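Local coordinates for 462aa long hypothetical selenium-binding protein (Sulfolobus tokodaii, PDB 2ECE) that is of unknown function but adopts a beta-propeller fold of the selenium-binding protein family and may bind selenium, at residues I300-L305 and V319-T324; W340-V345 and G366-A371; I108-T113 and I122-E127. One frame throughout, in Å; residues are numbered along the deposited sequence.

Interaction 1 of 3, residues I300-L305 and V319-T324; sequences IPAEPL and VPPLVT
The backbone N of V319 donates to E303 O at 2.8 Å, and E303 N answers with a straighter bond to V319 O. These two reciprocal bonds make E303 and V319 an antiparallel hydrogen-bonded pair. A302 also lies against V319 O, its CA 3.3 Å away. Beyond this pair the contact is apolar. The P321 ring lies against I300, its CB 3.7 Å from I300 CG2, and the two side chains run antiparallel past one another. I300 CG2 stands anti to the backbone N while CG1 lies anti to the carbonyl carbon (chi1 -60°), a split that sends one branch to the proline and lets CD1, at the end of the other, meet V323 CG2 at 4.0 Å, roughly perpendicular to the valine. At the far end L305 CD1 runs alongside V319 CG2, 3.9 Å away. The short strand 318-319 is thus the outermost strand of its antiparallel sheet, paired with strand 291-304. I300, P321 and V323 also pack on strand 334-339, in the adjoining sheet, and V323 reaches I282 of strand 280-288.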
loop_
_atom_site.group_PDB
_atom_site.type_symbol
_atom_site.label_atom_id
_atom_site.label_comp_id
_atom_site.label_asym_id
_atom_site.label_seq_id
_atom_site.Cartn_x
_atom_site.Cartn_y
_atom_site.Cartn_z
ATOM N N ILE A 300 -15.514 10.612 6.021
ATOM C CA ILE A 300 -16.402 10.380 4.896
ATOM C C ILE A 300 -17.523 9.455 5.345
ATOM O O ILE A 300 -17.273 8.346 5.811
ATOM C CB ILE A 300 -15.641 9.739 3.712
ATOM C CG1 ILE A 300 -14.509 10.671 3.266
ATOM C CG2 ILE A 300 -16.602 9.471 2.558
ATOM C CD1 ILE A 300 -13.613 10.085 2.201
ATOM N N PRO A 301 -18.782 9.911 5.224
ATOM C CA PRO A 301 -19.940 9.108 5.625
ATOM C C PRO A 301 -20.352 8.053 4.600
ATOM O O PRO A 301 -20.010 8.140 3.416
ATOM C CB PRO A 301 -21.024 10.162 5.827
ATOM C CG PRO A 301 -20.716 11.130 4.724
ATOM C CD PRO A 301 -19.201 11.275 4.846
ATOM N N ALA A 302 -21.085 7.050 5.069
ATOM C CA ALA A 302 -21.570 5.994 4.196
ATOM C C ALA A 302 -22.707 6.573 3.351
ATOM O O ALA A 302 -23.327 7.566 3.739
ATOM C CB ALA A 302 -22.073 4.819 5.028
ATOM N N GLU A 303 -22.971 5.965 2.197
ATOM C CA GLU A 303 -24.039 6.432 1.317
ATOM C C GLU A 303 -25.236 5.487 1.346
ATOM O O GLU A 303 -25.129 4.324 0.958
ATOM C CB GLU A 303 -23.544 6.547 -0.128
ATOM C CG GLU A 303 -22.706 7.779 -0.436
ATOM C CD GLU A 303 -23.524 9.059 -0.484
ATOM O OE1 GLU A 303 -24.769 8.976 -0.424
ATOM O OE2 GLU A 303 -22.920 10.149 -0.593
ATOM N N PRO A 304 -26.391 5.970 1.827
ATOM C CA PRO A 304 -27.570 5.098 1.864
ATOM C C PRO A 304 -27.939 4.575 0.469
ATOM O O PRO A 304 -27.847 5.297 -0.528
ATOM C CB PRO A 304 -28.651 5.992 2.492
ATOM C CG PRO A 304 -28.109 7.413 2.327
ATOM C CD PRO A 304 -26.639 7.229 2.547
ATOM N N LEU A 305 -28.331 3.306 0.410
ATOM C CA LEU A 305 -28.701 2.646 -0.839
ATOM C C LEU A 305 -29.533 1.434 -0.425
ATOM O O LEU A 305 -29.108 0.672 0.445
ATOM C CB LEU A 305 -27.439 2.162 -1.560
ATOM C CG LEU A 305 -27.192 2.420 -3.050
ATOM C CD1 LEU A 305 -26.413 1.231 -3.615
ATOM C CD2 LEU A 305 -28.496 2.595 -3.802
ATOM N N VAL A 319 -23.749 2.043 1.828
ATOM C CA VAL A 319 -22.474 1.632 1.252
ATOM C C VAL A 319 -21.391 2.403 1.991
ATOM O O VAL A 319 -21.335 3.632 1.921
ATOM C CB VAL A 319 -22.386 1.974 -0.250
ATOM C CG1 VAL A 319 -21.052 1.493 -0.822
ATOM C CG2 VAL A 319 -23.551 1.335 -0.998
ATOM N N PRO A 320 -20.528 1.696 2.731
ATOM C CA PRO A 320 -19.476 2.409 3.454
ATOM C C PRO A 320 -18.464 2.885 2.423
ATOM O O PRO A 320 -18.303 2.255 1.375
ATOM C CB PRO A 320 -18.896 1.334 4.379
ATOM C CG PRO A 320 -19.996 0.273 4.441
ATOM C CD PRO A 320 -20.479 0.258 3.025
ATOM N N PRO A 321 -17.796 4.018 2.683
ATOM C CA PRO A 321 -16.820 4.469 1.695
ATOM C C PRO A 321 -15.673 3.469 1.590
ATOM O O PRO A 321 -15.142 3.242 0.505
ATOM C CB PRO A 321 -16.374 5.824 2.245
ATOM C CG PRO A 321 -16.546 5.654 3.729
ATOM C CD PRO A 321 -17.886 4.969 3.802
ATOM N N LEU A 322 -15.328 2.854 2.721
ATOM C CA LEU A 322 -14.236 1.883 2.795
ATOM C C LEU A 322 -12.958 2.443 2.189
ATOM O O LEU A 322 -12.487 1.970 1.150
ATOM C CB LEU A 322 -14.604 0.579 2.081
ATOM C CG LEU A 322 -15.783 -0.227 2.637
ATOM C CD1 LEU A 322 -16.013 -1.457 1.761
ATOM C CD2 LEU A 322 -15.498 -0.630 4.077
ATOM N N VAL A 323 -12.411 3.467 2.833
ATOM C CA VAL A 323 -11.165 4.069 2.372
ATOM C C VAL A 323 -10.070 3.098 2.791
ATOM O O VAL A 323 -9.750 2.993 3.976
ATOM C CB VAL A 323 -10.937 5.444 3.033
ATOM C CG1 VAL A 323 -9.561 5.990 2.653
ATOM C CG2 VAL A 323 -12.032 6.421 2.576
ATOM N N THR A 324 -9.510 2.385 1.814
ATOM C CA THR A 324 -8.477 1.384 2.078
ATOM C C THR A 324 -7.027 1.792 1.791
ATOM O O THR A 324 -6.099 1.176 2.319
ATOM C CB THR A 324 -8.771 0.096 1.294
ATOM O OG1 THR A 324 -8.939 0.415 -0.091
ATOM C CG2 THR A 324 -10.035 -0.576 1.818
#

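Interaction 2 of 3, residues W340-V345 and G366-A371; sequences WGIGEV and GIFHRA
The imidazole of H369 overlaps the side chain of I342, whose CG2 approaches ring atom NE2 to 3.5 Å as the two side chains cross at a slant. F368, next to H369 in the chain, sets its CD2 over one face of the same ring, displaced toward the rim, and F368 CB packs on I342 CG2 at 4.0 Å. With CG anti to the carbonyl carbon (chi1 -64°), the histidine reaches back to the carboxylate of E344, where NE2 donates to OE2 at 2.7 Å. This bond is almost straight (173°), uses the anti lone pair of OE2 and lies in the imidazole plane; ring and carboxylate are nearly coplanar. The other oxygen, E344 OE1, forms a salt bridge with R346, so the carboxylate is held by one partner at each oxygen. Were H369 replaced by alanine, E344 OE2 would probably lose its donor and a gap would open beside I342 and F368. Backbone bonds also tie the 366-371 loop to the turn at G341 and I342: I367 N to G341 O at 2.8 Å and H369 N to I342 O at 3.2 Å. G343 and G366 meet with their CA atoms 3.5 Å apart, and a CB on either would clash with the CA of the other; the backbone angles of both would also press a CB against the preceding carbonyl oxygen. G343 and E344 together face L339 in a G1 beta bulge, which starts strand 344-349 after the turn from strand 334-339. The arrangement is a His-carboxylate hydrogen bond joining a strand-connecting turn of one four-stranded antiparallel propeller sheet to the loop that leads from it to the next.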
loop_
_atom_site.group_PDB
_atom_site.type_symbol
_atom_site.label_atom_id
_atom_site.label_comp_id
_atom_site.label_asym_id
_atom_site.label_seq_id
_atom_site.Cartn_x
_atom_site.Cartn_y
_atom_site.Cartn_z
ATOM N N TRP A 340 -12.997 2.224 -1.792
ATOM C CA TRP A 340 -13.259 0.904 -2.336
ATOM C C TRP A 340 -14.715 0.465 -2.216
ATOM O O TRP A 340 -15.134 -0.475 -2.882
ATOM C CB TRP A 340 -12.353 -0.105 -1.637
ATOM C CG TRP A 340 -12.270 -1.416 -2.330
ATOM C CD1 TRP A 340 -11.750 -1.660 -3.571
ATOM C CD2 TRP A 340 -12.662 -2.686 -1.800
ATOM N NE1 TRP A 340 -11.786 -3.013 -3.843
ATOM C CE2 TRP A 340 -12.345 -3.663 -2.773
ATOM C CE3 TRP A 340 -13.255 -3.096 -0.598
ATOM C CZ2 TRP A 340 -12.591 -5.020 -2.577
ATOM C CZ3 TRP A 340 -13.500 -4.454 -0.403
ATOM C CH2 TRP A 340 -13.171 -5.394 -1.389
ATOM N N GLY A 341 -15.479 1.140 -1.363
ATOM C CA GLY A 341 -16.878 0.787 -1.202
ATOM C C GLY A 341 -17.739 1.597 -2.151
ATOM O O GLY A 341 -18.382 1.057 -3.049
ATOM N N ILE A 342 -17.729 2.912 -1.963
ATOM C CA ILE A 342 -18.514 3.803 -2.803
ATOM C C ILE A 342 -18.053 3.836 -4.265
ATOM O O ILE A 342 -18.884 3.860 -5.178
ATOM C CB ILE A 342 -18.518 5.222 -2.197
ATOM C CG1 ILE A 342 -19.449 5.233 -0.980
ATOM C CG2 ILE A 342 -18.934 6.252 -3.248
ATOM C CD1 ILE A 342 -19.276 6.418 -0.075
ATOM N N GLY A 343 -16.738 3.832 -4.486
ATOM C CA GLY A 343 -16.210 3.847 -5.842
ATOM C C GLY A 343 -15.614 5.172 -6.289
ATOM O O GLY A 343 -16.029 5.739 -7.304
ATOM N N GLU A 344 -14.623 5.666 -5.552
ATOM C CA GLU A 344 -14.004 6.939 -5.906
ATOM C C GLU A 344 -12.521 7.028 -5.555
ATOM O O GLU A 344 -11.987 6.220 -4.790
ATOM C CB GLU A 344 -14.701 8.099 -5.176
ATOM C CG GLU A 344 -16.210 8.239 -5.367
ATOM C CD GLU A 344 -16.800 9.352 -4.494
ATOM O OE1 GLU A 344 -16.041 9.962 -3.707
ATOM O OE2 GLU A 344 -18.017 9.615 -4.585
ATOM N N VAL A 345 -11.873 8.022 -6.149
ATOM C CA VAL A 345 -10.492 8.355 -5.855
ATOM C C VAL A 345 -10.657 9.850 -5.650
ATOM O O VAL A 345 -11.259 10.530 -6.490
ATOM C CB VAL A 345 -9.514 8.131 -7.031
ATOM C CG1 VAL A 345 -8.145 8.672 -6.646
ATOM C CG2 VAL A 345 -9.393 6.648 -7.359
ATOM N N GLY A 366 -17.342 0.667 -7.960
ATOM C CA GLY A 366 -17.984 0.921 -6.682
ATOM C C GLY A 366 -19.372 0.330 -6.524
ATOM O O GLY A 366 -20.140 0.237 -7.486
ATOM N N ILE A 367 -19.698 -0.080 -5.305
ATOM C CA ILE A 367 -21.015 -0.640 -5.036
ATOM C C ILE A 367 -22.044 0.484 -5.177
ATOM O O ILE A 367 -23.183 0.251 -5.586
ATOM C CB ILE A 367 -21.091 -1.227 -3.612
ATOM C CG1 ILE A 367 -20.117 -2.399 -3.477
ATOM C CG2 ILE A 367 -22.510 -1.679 -3.311
ATOM C CD1 ILE A 367 -19.902 -2.856 -2.048
ATOM N N PHE A 368 -21.632 1.708 -4.850
ATOM C CA PHE A 368 -22.530 2.852 -4.939
ATOM C C PHE A 368 -22.648 3.435 -6.345
ATOM O O PHE A 368 -23.748 3.517 -6.885
ATOM C CB PHE A 368 -22.098 3.958 -3.973
ATOM C CG PHE A 368 -23.064 5.111 -3.905
ATOM C CD1 PHE A 368 -24.316 4.954 -3.311
ATOM C CD2 PHE A 368 -22.734 6.347 -4.457
ATOM C CE1 PHE A 368 -25.226 6.012 -3.268
ATOM C CE2 PHE A 368 -23.638 7.413 -4.421
ATOM C CZ PHE A 368 -24.885 7.245 -3.825
ATOM N N HIS A 369 -21.523 3.831 -6.938
ATOM C CA HIS A 369 -21.526 4.431 -8.276
ATOM C C HIS A 369 -21.662 3.461 -9.453
ATOM O O HIS A 369 -22.270 3.806 -10.465
ATOM C CB HIS A 369 -20.252 5.252 -8.511
ATOM C CG HIS A 369 -20.104 6.438 -7.609
ATOM N ND1 HIS A 369 -21.050 7.436 -7.524
ATOM C CD2 HIS A 369 -19.089 6.810 -6.793
ATOM C CE1 HIS A 369 -20.624 8.374 -6.696
ATOM N NE2 HIS A 369 -19.437 8.018 -6.238
ATOM N N ARG A 370 -21.090 2.263 -9.335
ATOM C CA ARG A 370 -21.135 1.302 -10.437
ATOM C C ARG A 370 -20.708 2.022 -11.719
ATOM O O ARG A 370 -21.207 1.742 -12.810
ATOM C CB ARG A 370 -22.549 0.739 -10.612
ATOM C CG ARG A 370 -22.702 -0.702 -10.155
ATOM C CD ARG A 370 -22.688 -0.814 -8.640
ATOM N NE ARG A 370 -22.526 -2.193 -8.165
ATOM C CZ ARG A 370 -21.374 -2.862 -8.179
ATOM N NH1 ARG A 370 -20.274 -2.280 -8.645
ATOM N NH2 ARG A 370 -21.317 -4.107 -7.713
ATOM N N ALA A 371 -19.771 2.953 -11.568
ATOM C CA ALA A 371 -19.279 3.757 -12.678
ATOM C C ALA A 371 -18.348 3.025 -13.634
ATOM O O ALA A 371 -17.337 2.455 -13.221
ATOM C CB ALA A 371 -18.582 5.004 -12.135
#

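Interaction 3 of 3, residues I108-T113 and I122-E127; sequences IYIIDT and IIKVIE
The Y109 ring meets V125 and I122 at an oblique angle: V125 CG2 lies 3.8 Å from Y109 CD2, and I122 CD1 sits near the same ring atom. L66, P67 and Y68 also touch this tyrosine, and its hydroxyl bonds to D71. I111 shares this side of the sheet, its side chain slanting across that of I122, CG1 against CG1 at 4.0 Å. Toward the other side, I108 lies beside I126 (CB to CB 3.9 Å) and I110 beside K124. Three sound backbone bonds join the antiparallel strands at the two hydrogen-bonded pairs, I108 with I126 and I110 with K124. I110 O then receives I123 N at 2.9 Å and, weakly, K124 N, so I123 and K124 face one residue in a classic beta bulge. Within the bulge I123 has its CG1 flanked by both backbone N and C (chi1 51°), and its CD1 comes to 3.7 Å from I110 CG2. Polar ends look elsewhere: D112 to R96, and K124 NZ to E175 and S173. Across the two strands, then, the backbone supplies the hydrogen bonding and largely aliphatic side chains, with the Y109 ring, the packing, while charges are paired with other parts of the chain.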
loop_
_atom_site.group_PDB
_atom_site.type_symbol
_atom_site.label_atom_id
_atom_site.label_comp_id
_atom_site.label_asym_id
_atom_site.label_seq_id
_atom_site.Cartn_x
_atom_site.Cartn_y
_atom_site.Cartn_z
ATOM N N ILE A 108 9.137 -15.242 -0.181
ATOM C CA ILE A 108 9.690 -13.976 -0.675
ATOM C C ILE A 108 10.452 -14.217 -1.972
ATOM O O ILE A 108 11.357 -15.060 -2.029
ATOM C CB ILE A 108 10.678 -13.322 0.313
ATOM C CG1 ILE A 108 10.002 -13.058 1.658
ATOM C CG2 ILE A 108 11.181 -11.979 -0.264
ATOM C CD1 ILE A 108 10.960 -12.540 2.720
ATOM N N TYR A 109 10.075 -13.494 -3.020
ATOM C CA TYR A 109 10.773 -13.616 -4.290
ATOM C C TYR A 109 11.687 -12.404 -4.435
ATOM O O TYR A 109 11.331 -11.292 -4.021
ATOM C CB TYR A 109 9.786 -13.634 -5.461
ATOM C CG TYR A 109 8.790 -14.768 -5.425
ATOM C CD1 TYR A 109 7.518 -14.591 -4.884
ATOM C CD2 TYR A 109 9.111 -16.013 -5.960
ATOM C CE1 TYR A 109 6.587 -15.623 -4.884
ATOM C CE2 TYR A 109 8.190 -17.054 -5.962
ATOM C CZ TYR A 109 6.929 -16.855 -5.427
ATOM O OH TYR A 109 6.012 -17.885 -5.444
ATOM N N ILE A 110 12.864 -12.626 -5.008
ATOM C CA ILE A 110 13.818 -11.554 -5.260
ATOM C C ILE A 110 13.856 -11.525 -6.784
ATOM O O ILE A 110 14.347 -12.467 -7.417
ATOM C CB ILE A 110 15.224 -11.895 -4.720
ATOM C CG1 ILE A 110 15.137 -12.319 -3.248
ATOM C CG2 ILE A 110 16.135 -10.682 -4.858
ATOM C CD1 ILE A 110 14.555 -11.263 -2.324
ATOM N N ILE A 111 13.322 -10.455 -7.367
ATOM C CA ILE A 111 13.242 -10.328 -8.817
ATOM C C ILE A 111 14.155 -9.233 -9.368
ATOM O O ILE A 111 13.984 -8.050 -9.074
ATOM C CB ILE A 111 11.771 -10.084 -9.237
ATOM C CG1 ILE A 111 10.904 -11.225 -8.696
ATOM C CG2 ILE A 111 11.648 -10.008 -10.757
ATOM C CD1 ILE A 111 9.417 -11.040 -8.899
ATOM N N ASP A 112 15.124 -9.653 -10.177
ATOM C CA ASP A 112 16.116 -8.765 -10.778
ATOM C C ASP A 112 15.552 -8.011 -11.985
ATOM O O ASP A 112 15.024 -8.622 -12.911
ATOM C CB ASP A 112 17.325 -9.602 -11.213
ATOM C CG ASP A 112 18.565 -8.762 -11.479
ATOM O OD1 ASP A 112 18.461 -7.517 -11.521
ATOM O OD2 ASP A 112 19.651 -9.356 -11.654
ATOM N N THR A 113 15.670 -6.687 -11.978
ATOM C CA THR A 113 15.175 -5.879 -13.088
ATOM C C THR A 113 16.284 -5.483 -14.070
ATOM O O THR A 113 16.048 -4.711 -15.007
ATOM C CB THR A 113 14.495 -4.593 -12.592
ATOM O OG1 THR A 113 15.434 -3.807 -11.846
ATOM C CG2 THR A 113 13.294 -4.930 -11.721
ATOM N N ILE A 122 13.166 -13.827 -11.812
ATOM C CA ILE A 122 13.277 -14.261 -10.425
ATOM C C ILE A 122 14.667 -14.867 -10.288
ATOM O O ILE A 122 15.001 -15.806 -11.008
ATOM C CB ILE A 122 12.255 -15.363 -10.085
ATOM C CG1 ILE A 122 10.830 -14.853 -10.304
ATOM C CG2 ILE A 122 12.459 -15.832 -8.644
ATOM C CD1 ILE A 122 9.781 -15.948 -10.178
ATOM N N ILE A 123 15.478 -14.340 -9.379
ATOM C CA ILE A 123 16.819 -14.870 -9.198
ATOM C C ILE A 123 17.043 -15.546 -7.852
ATOM O O ILE A 123 18.081 -16.171 -7.637
ATOM C CB ILE A 123 17.896 -13.773 -9.416
ATOM C CG1 ILE A 123 17.580 -12.527 -8.586
ATOM C CG2 ILE A 123 17.994 -13.440 -10.899
ATOM C CD1 ILE A 123 18.292 -12.486 -7.253
ATOM N N LYS A 124 16.070 -15.435 -6.952
ATOM C CA LYS A 124 16.175 -16.058 -5.633
ATOM C C LYS A 124 14.819 -16.155 -4.944
ATOM O O LYS A 124 13.982 -15.254 -5.053
ATOM C CB LYS A 124 17.142 -15.275 -4.739
ATOM C CG LYS A 124 17.340 -15.893 -3.347
ATOM C CD LYS A 124 18.538 -15.281 -2.622
ATOM C CE LYS A 124 18.897 -16.071 -1.368
ATOM N NZ LYS A 124 20.253 -15.725 -0.858
ATOM N N VAL A 125 14.600 -17.263 -4.248
ATOM C CA VAL A 125 13.359 -17.474 -3.525
ATOM C C VAL A 125 13.667 -17.832 -2.080
ATOM O O VAL A 125 14.505 -18.694 -1.813
ATOM C CB VAL A 125 12.528 -18.629 -4.125
ATOM C CG1 VAL A 125 11.274 -18.857 -3.286
ATOM C CG2 VAL A 125 12.144 -18.312 -5.569
ATOM N N ILE A 126 13.009 -17.150 -1.150
ATOM C CA ILE A 126 13.177 -17.444 0.263
ATOM C C ILE A 126 11.883 -18.168 0.585
ATOM O O ILE A 126 10.815 -17.556 0.597
ATOM C CB ILE A 126 13.266 -16.164 1.104
ATOM C CG1 ILE A 126 14.411 -15.290 0.599
ATOM C CG2 ILE A 126 13.491 -16.523 2.567
ATOM C CD1 ILE A 126 14.446 -13.933 1.230
ATOM N N GLU A 127 11.968 -19.477 0.813
ATOM C CA GLU A 127 10.784 -20.274 1.096
ATOM C C GLU A 127 10.106 -19.899 2.413
ATOM O O GLU A 127 10.748 -19.425 3.352
ATOM C CB GLU A 127 11.143 -21.770 1.093
ATOM C CG GLU A 127 11.604 -22.317 -0.268
ATOM C CD GLU A 127 10.524 -22.247 -1.346
ATOM O OE1 GLU A 127 9.331 -22.140 -1.000
ATOM O OE2 GLU A 127 10.864 -22.319 -2.547
#

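Interactions 1 and 2 adjoin, their centres about 9 Å apart, and are joined directly by backbone: P321 O lies 2.8 Å from G341 N, and L322 O 3.0 Å from W340 N, both probable hydrogen bonds. Interaction 3 lies across the centre of the chain, about 38 Å from interaction 1 between centres. It alone is a hairpin within one four-stranded sheet, bonded along its length; interaction 1 has a single bridged pair at a sheet edge and is only partly buried. Interactions 2 and 3 are both mostly buried, but interaction 2 joins a turn and the start of strand 344-349 to a loop and adds a histidine-carboxylate bond, whereas the side chains of interactions 1 and 3 meet through apolar groups.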